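PDB 6K8C: folylpolyglutamate synthase (FolC) from Helicobacter pylori, which probably adds glutamate to dihydropteroate and to tetrahydrofolates at the expense of ATP, giving dihydrofolate and folylpolyglutamates. Local coordinates for residues H83-R88 against E276-N281; Y373-Y376 against L380-N383. One frame throughout, in Å; residues are numbered along the deposited sequence.

Contact 1 of 2, residues H83-R88 against E276-N281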
loop_
_atom_site.group_PDB
_atom_site.type_symbol
_atom_site.label_atom_id
_atom_site.label_comp_id
_atom_site.label_asym_id
_atom_site.label_seq_id
_atom_site.Cartn_x
_atom_site.Cartn_y
_atom_site.Cartn_z
ATOM N N HIS A 83 6.782 -3.348 2.537
ATOM C CA HIS A 83 6.255 -4.479 3.281
ATOM C C HIS A 83 6.332 -4.183 4.771
ATOM O O HIS A 83 7.069 -3.300 5.216
ATOM C CB HIS A 83 6.999 -5.779 2.939
ATOM C CG HIS A 83 8.454 -5.764 3.291
ATOM N ND1 HIS A 83 9.439 -5.495 2.366
ATOM C CD2 HIS A 83 9.092 -6.016 4.458
ATOM C CE1 HIS A 83 10.622 -5.565 2.952
ATOM N NE2 HIS A 83 10.438 -5.881 4.222
ATOM N N VAL A 84 5.537 -4.920 5.541
ATOM C CA VAL A 84 5.499 -4.746 6.989
ATOM C C VAL A 84 6.488 -5.694 7.649
ATOM O O VAL A 84 7.399 -5.262 8.364
ATOM C CB VAL A 84 4.083 -4.979 7.543
ATOM C CG1 VAL A 84 4.083 -4.810 9.056
ATOM C CG2 VAL A 84 3.090 -4.033 6.886
ATOM N N PHE A 85 6.304 -6.992 7.424
ATOM C CA PHE A 85 7.096 -8.026 8.074
ATOM C C PHE A 85 8.064 -8.717 7.128
ATOM O O PHE A 85 9.247 -8.839 7.452
ATOM C CB PHE A 85 6.176 -9.074 8.719
ATOM C CG PHE A 85 5.114 -8.485 9.608
ATOM C CD1 PHE A 85 5.441 -7.960 10.849
ATOM C CD2 PHE A 85 3.789 -8.460 9.204
ATOM C CE1 PHE A 85 4.466 -7.419 11.671
ATOM C CE2 PHE A 85 2.808 -7.919 10.023
ATOM C CZ PHE A 85 3.151 -7.398 11.259
ATOM N N GLU A 86 7.596 -9.180 5.968
ATOM C CA GLU A 86 8.431 -9.932 5.039
ATOM C C GLU A 86 8.346 -9.328 3.648
ATOM O O GLU A 86 7.300 -8.815 3.240
ATOM C CB GLU A 86 8.026 -11.412 4.938
ATOM C CG GLU A 86 7.858 -12.143 6.249
ATOM C CD GLU A 86 7.020 -13.395 6.084
ATOM O OE1 GLU A 86 7.236 -14.126 5.094
ATOM O OE2 GLU A 86 6.143 -13.646 6.935
ATOM N N PHE A 87 9.458 -9.438 2.915
ATOM C CA PHE A 87 9.527 -8.952 1.537
ATOM C C PHE A 87 8.445 -9.568 0.656
ATOM O O PHE A 87 7.909 -8.902 -0.237
ATOM C CB PHE A 87 10.918 -9.255 0.956
ATOM C CG PHE A 87 11.099 -8.815 -0.478
ATOM C CD1 PHE A 87 11.316 -7.481 -0.787
ATOM C CD2 PHE A 87 11.068 -9.738 -1.511
ATOM C CE1 PHE A 87 11.489 -7.071 -2.100
ATOM C CE2 PHE A 87 11.243 -9.335 -2.831
ATOM C CZ PHE A 87 11.452 -7.998 -3.124
ATOM N N ARG A 88 8.116 -10.845 0.874
ATOM C CA ARG A 88 7.197 -11.500 -0.053
ATOM C C ARG A 88 5.766 -10.981 0.051
ATOM O O ARG A 88 4.947 -11.328 -0.805
ATOM C CB ARG A 88 7.216 -13.017 0.142
ATOM C CG ARG A 88 6.607 -13.503 1.439
ATOM C CD ARG A 88 6.995 -14.955 1.679
ATOM N NE ARG A 88 6.256 -15.541 2.791
ATOM C CZ ARG A 88 5.344 -16.497 2.660
ATOM N NH1 ARG A 88 4.722 -16.968 3.731
ATOM N NH2 ARG A 88 5.056 -16.985 1.460
ATOM N N GLU A 276 -3.935 -5.661 12.632
ATOM C CA GLU A 276 -3.387 -7.009 12.702
ATOM C C GLU A 276 -2.952 -7.332 14.126
ATOM O O GLU A 276 -2.168 -6.589 14.724
ATOM C CB GLU A 276 -2.204 -7.161 11.749
ATOM C CG GLU A 276 -1.580 -8.554 11.766
ATOM C CD GLU A 276 -1.124 -8.998 10.395
ATOM O OE1 GLU A 276 -0.173 -9.800 10.316
ATOM O OE2 GLU A 276 -1.720 -8.546 9.393
ATOM N N LEU A 277 -3.462 -8.437 14.660
ATOM C CA LEU A 277 -3.055 -8.921 15.976
ATOM C C LEU A 277 -1.783 -9.733 15.803
ATOM O O LEU A 277 -1.832 -10.911 15.443
ATOM C CB LEU A 277 -4.159 -9.760 16.608
ATOM C CG LEU A 277 -5.046 -9.142 17.689
ATOM C CD1 LEU A 277 -5.874 -10.225 18.358
ATOM C CD2 LEU A 277 -4.232 -8.374 18.720
ATOM N N LEU A 278 -0.630 -9.101 16.042
ATOM C CA LEU A 278 0.635 -9.830 15.990
ATOM C C LEU A 278 0.708 -10.888 17.081
ATOM O O LEU A 278 1.268 -11.969 16.871
ATOM C CB LEU A 278 1.807 -8.856 16.118
ATOM C CG LEU A 278 3.219 -9.447 16.070
ATOM C CD1 LEU A 278 3.538 -9.961 14.678
ATOM C CD2 LEU A 278 4.247 -8.416 16.508
ATOM N N SER A 279 0.140 -10.596 18.240
ATOM C CA SER A 279 0.152 -11.501 19.378
ATOM C C SER A 279 -1.112 -11.229 20.168
ATOM O O SER A 279 -1.871 -10.307 19.834
ATOM C CB SER A 279 1.412 -11.295 20.229
ATOM O OG SER A 279 1.336 -10.089 20.963
ATOM N N PRO A 280 -1.400 -12.027 21.203
ATOM C CA PRO A 280 -2.600 -11.737 22.005
ATOM C C PRO A 280 -2.641 -10.321 22.564
ATOM O O PRO A 280 -3.737 -9.797 22.804
ATOM C CB PRO A 280 -2.534 -12.778 23.128
ATOM C CG PRO A 280 -1.793 -13.914 22.533
ATOM C CD PRO A 280 -0.799 -13.324 21.575
ATOM N N ASN A 281 -1.490 -9.680 22.769
ATOM C CA ASN A 281 -1.443 -8.371 23.411
ATOM C C ASN A 281 -0.833 -7.283 22.532
ATOM O O ASN A 281 -0.534 -6.196 23.040
ATOM C CB ASN A 281 -0.671 -8.455 24.735
ATOM C CG ASN A 281 0.818 -8.669 24.534
ATOM O OD1 ASN A 281 1.241 -9.255 23.541
ATOM N ND2 ASN A 281 1.623 -8.194 25.482
#

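Contact 2 of 2, residues Y373-Y376 against L380-N383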
loop_
_atom_site.group_PDB
_atom_site.type_symbol
_atom_site.label_atom_id
_atom_site.label_comp_id
_atom_site.label_asym_id
_atom_site.label_seq_id
_atom_site.Cartn_x
_atom_site.Cartn_y
_atom_site.Cartn_z
ATOM N N TYR A 373 -1.138 -3.441 23.722
ATOM C CA TYR A 373 -0.498 -2.384 22.952
ATOM C C TYR A 373 -1.111 -2.264 21.568
ATOM O O TYR A 373 -1.474 -3.270 20.952
ATOM C CB TYR A 373 1.005 -2.641 22.791
ATOM C CG TYR A 373 1.758 -2.765 24.090
ATOM C CD1 TYR A 373 1.892 -3.995 24.721
ATOM C CD2 TYR A 373 2.351 -1.654 24.683
ATOM C CE1 TYR A 373 2.585 -4.120 25.911
ATOM C CE2 TYR A 373 3.052 -1.768 25.881
ATOM C CZ TYR A 373 3.165 -3.008 26.488
ATOM O OH TYR A 373 3.853 -3.149 27.672
ATOM N N LEU A 374 -1.208 -1.026 21.083
ATOM C CA LEU A 374 -1.396 -0.733 19.669
ATOM C C LEU A 374 -0.123 -0.086 19.144
ATOM O O LEU A 374 0.344 0.914 19.702
ATOM C CB LEU A 374 -2.598 0.195 19.430
ATOM C CG LEU A 374 -2.721 0.780 18.011
ATOM C CD1 LEU A 374 -2.873 -0.319 16.968
ATOM C CD2 LEU A 374 -3.884 1.779 17.910
ATOM N N VAL A 375 0.447 -0.673 18.093
ATOM C CA VAL A 375 1.585 -0.109 17.379
ATOM C C VAL A 375 1.038 0.560 16.125
ATOM O O VAL A 375 0.379 -0.091 15.308
ATOM C CB VAL A 375 2.621 -1.193 17.032
ATOM C CG1 VAL A 375 3.733 -0.621 16.158
ATOM C CG2 VAL A 375 3.184 -1.814 18.310
ATOM N N TYR A 376 1.294 1.858 15.971
ATOM C CA TYR A 376 0.557 2.652 14.999
ATOM C C TYR A 376 1.400 3.823 14.516
ATOM O O TYR A 376 2.128 4.446 15.293
ATOM C CB TYR A 376 -0.743 3.164 15.627
ATOM C CG TYR A 376 -1.672 3.933 14.723
ATOM C CD1 TYR A 376 -2.198 3.362 13.573
ATOM C CD2 TYR A 376 -2.070 5.223 15.051
ATOM C CE1 TYR A 376 -3.078 4.070 12.759
ATOM C CE2 TYR A 376 -2.940 5.933 14.245
ATOM C CZ TYR A 376 -3.445 5.353 13.103
ATOM O OH TYR A 376 -4.324 6.065 12.307
ATOM N N LEU A 380 6.948 2.441 8.634
ATOM C CA LEU A 380 8.232 2.523 9.320
ATOM C C LEU A 380 8.091 2.179 10.797
ATOM O O LEU A 380 8.874 1.389 11.339
ATOM C CB LEU A 380 8.829 3.923 9.147
ATOM C CG LEU A 380 9.994 4.330 10.050
ATOM C CD1 LEU A 380 11.200 3.432 9.818
ATOM C CD2 LEU A 380 10.362 5.791 9.822
ATOM N N VAL A 381 7.091 2.760 11.463
ATOM C CA VAL A 381 6.891 2.492 12.884
ATOM C C VAL A 381 6.634 1.009 13.118
ATOM O O VAL A 381 7.199 0.404 14.038
ATOM C CB VAL A 381 5.740 3.357 13.434
ATOM C CG1 VAL A 381 5.210 2.775 14.734
ATOM C CG2 VAL A 381 6.206 4.787 13.643
ATOM N N ALA A 382 5.793 0.395 12.282
ATOM C CA ALA A 382 5.452 -1.008 12.490
ATOM C C ALA A 382 6.638 -1.913 12.194
ATOM O O ALA A 382 6.896 -2.870 12.933
ATOM C CB ALA A 382 4.258 -1.396 11.620
ATOM N N ASN A 383 7.371 -1.628 11.116
ATOM C CA ASN A 383 8.500 -2.483 10.758
ATOM C C ASN A 383 9.650 -2.325 11.748
ATOM O O ASN A 383 10.319 -3.307 12.090
ATOM C CB ASN A 383 8.961 -2.178 9.334
ATOM C CG ASN A 383 10.235 -2.910 8.969
ATOM O OD1 ASN A 383 11.328 -2.351 9.050
ATOM N ND2 ASN A 383 10.103 -4.174 8.579
#

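Contact 1 of 2, residues H83-R88 against E276-N281
A single ring, that of Phe85, makes the whole contact, and it meets a carboxylate on one side chain and a methyl on another. CE2 of Phe85 lies 3.5 Å from OE1 of Glu276. The ring and carboxylate planes are 37° apart, and the oxygen approaches the ring obliquely. The Phe85 and Glu276 side chains reach toward each other from the two sides of the gap. The second partner is aliphatic: CE1 of Phe85 is 4.0 Å from CD1 of Leu278. The nearest backbones, at Phe85 and Leu278, are still 10.4 Å apart between CA atoms, so side chains alone bridge the gap.

Phe85 has CG anti to its own carbonyl carbon (chi1 -51°), which sends the ring out from the loop. One face of the ring is covered from within the loop, where CG1 of Val84 sits 3.4 Å above the plane over the ring centre. A bend at chi2 (143°) in Glu276 turns its carboxylate so that OE1 faces Phe85. OE2 is hydrogen-bonded to the backbone N of Gly273, which helps to fix the carboxylate beside the ring.

The loop is braced locally. NE of Arg88 makes a salt bridge to OE1 of Glu86, 2.9 Å long and nearly in the guanidinium plane. Glu89 accepts the backbone N-H groups of Val84, Phe85 and Glu86. On the other segment a classic beta bulge at Leu278 and Ser279 breaks the edge strand.

The contact joins the Mur ligase middle domain to the glutamate ligase domain at the surface. The loop lies between strands 76-79 and 91-93. Strand 276-279 is an edge strand of the mixed sheet of the glutamate ligase domain. Helix 379-390 flanks both segments: Tyr386 stacks edge-to-face with Phe85, and Tyr389 touches Leu278.

Contact 2 of 2, residues Y373-Y376 against L380-N383
Val375 and Val381 form the close part of this contact, meeting CG1 to CG1 at 4.0 Å. The same methyl of Val375 also reaches the helix backbone, 4.1 Å from CA of Ala382. In Val381, CG1 is anti to the backbone N (chi1 161°). This branch turns to the end of the strand and lies 3.6 Å from the backbone O of Tyr376. The two valine side chains cross at a slant.

Strand 373-376 is joined to helix 379-390 by a short turn. The two form a beta-alpha unit of the Rossmann-like C-terminal domain of the Mur ligase family. The strand is an inner one of its mixed sheet, between 282-285 and 308-312. Helix 379-390 packs on one face through Val375, and helix 290-303 covers the other. Ile284 of the adjacent strand touches both Val375 and Ala382. The side chain of Tyr376 starts away from helix 379-390 and reaches helix 290-303, where its OH is hydrogen-bonded to Ser292.

The looser side lies further along the helix. CB of Ala382 is 4.6 Å from CG1 of Val375. Asn383 points away from the strand, and its amide is engaged by the middle-domain loop 83-88.

From the N terminus, the chain first passes the loop 83-88 in the middle domain. It then runs through 187 residues before contact 1 closes this long excursion at 276-281. Contact 2 opens later and closes a very short loop, from strand 373-376 to helix 379-390. The two contacts are in series and neither nest nor cross. They touch at three points. Asn281 O and Tyr373 N are 2.9 Å apart, a probable hydrogen bond between the second segment of contact 1 and the first of contact 2. Asn383 ND2 probably bonds Val84 O, and CG1 of Val84 packs on CB of Ala382, so the last helix links the middle-domain loop to the glutamate ligase domain.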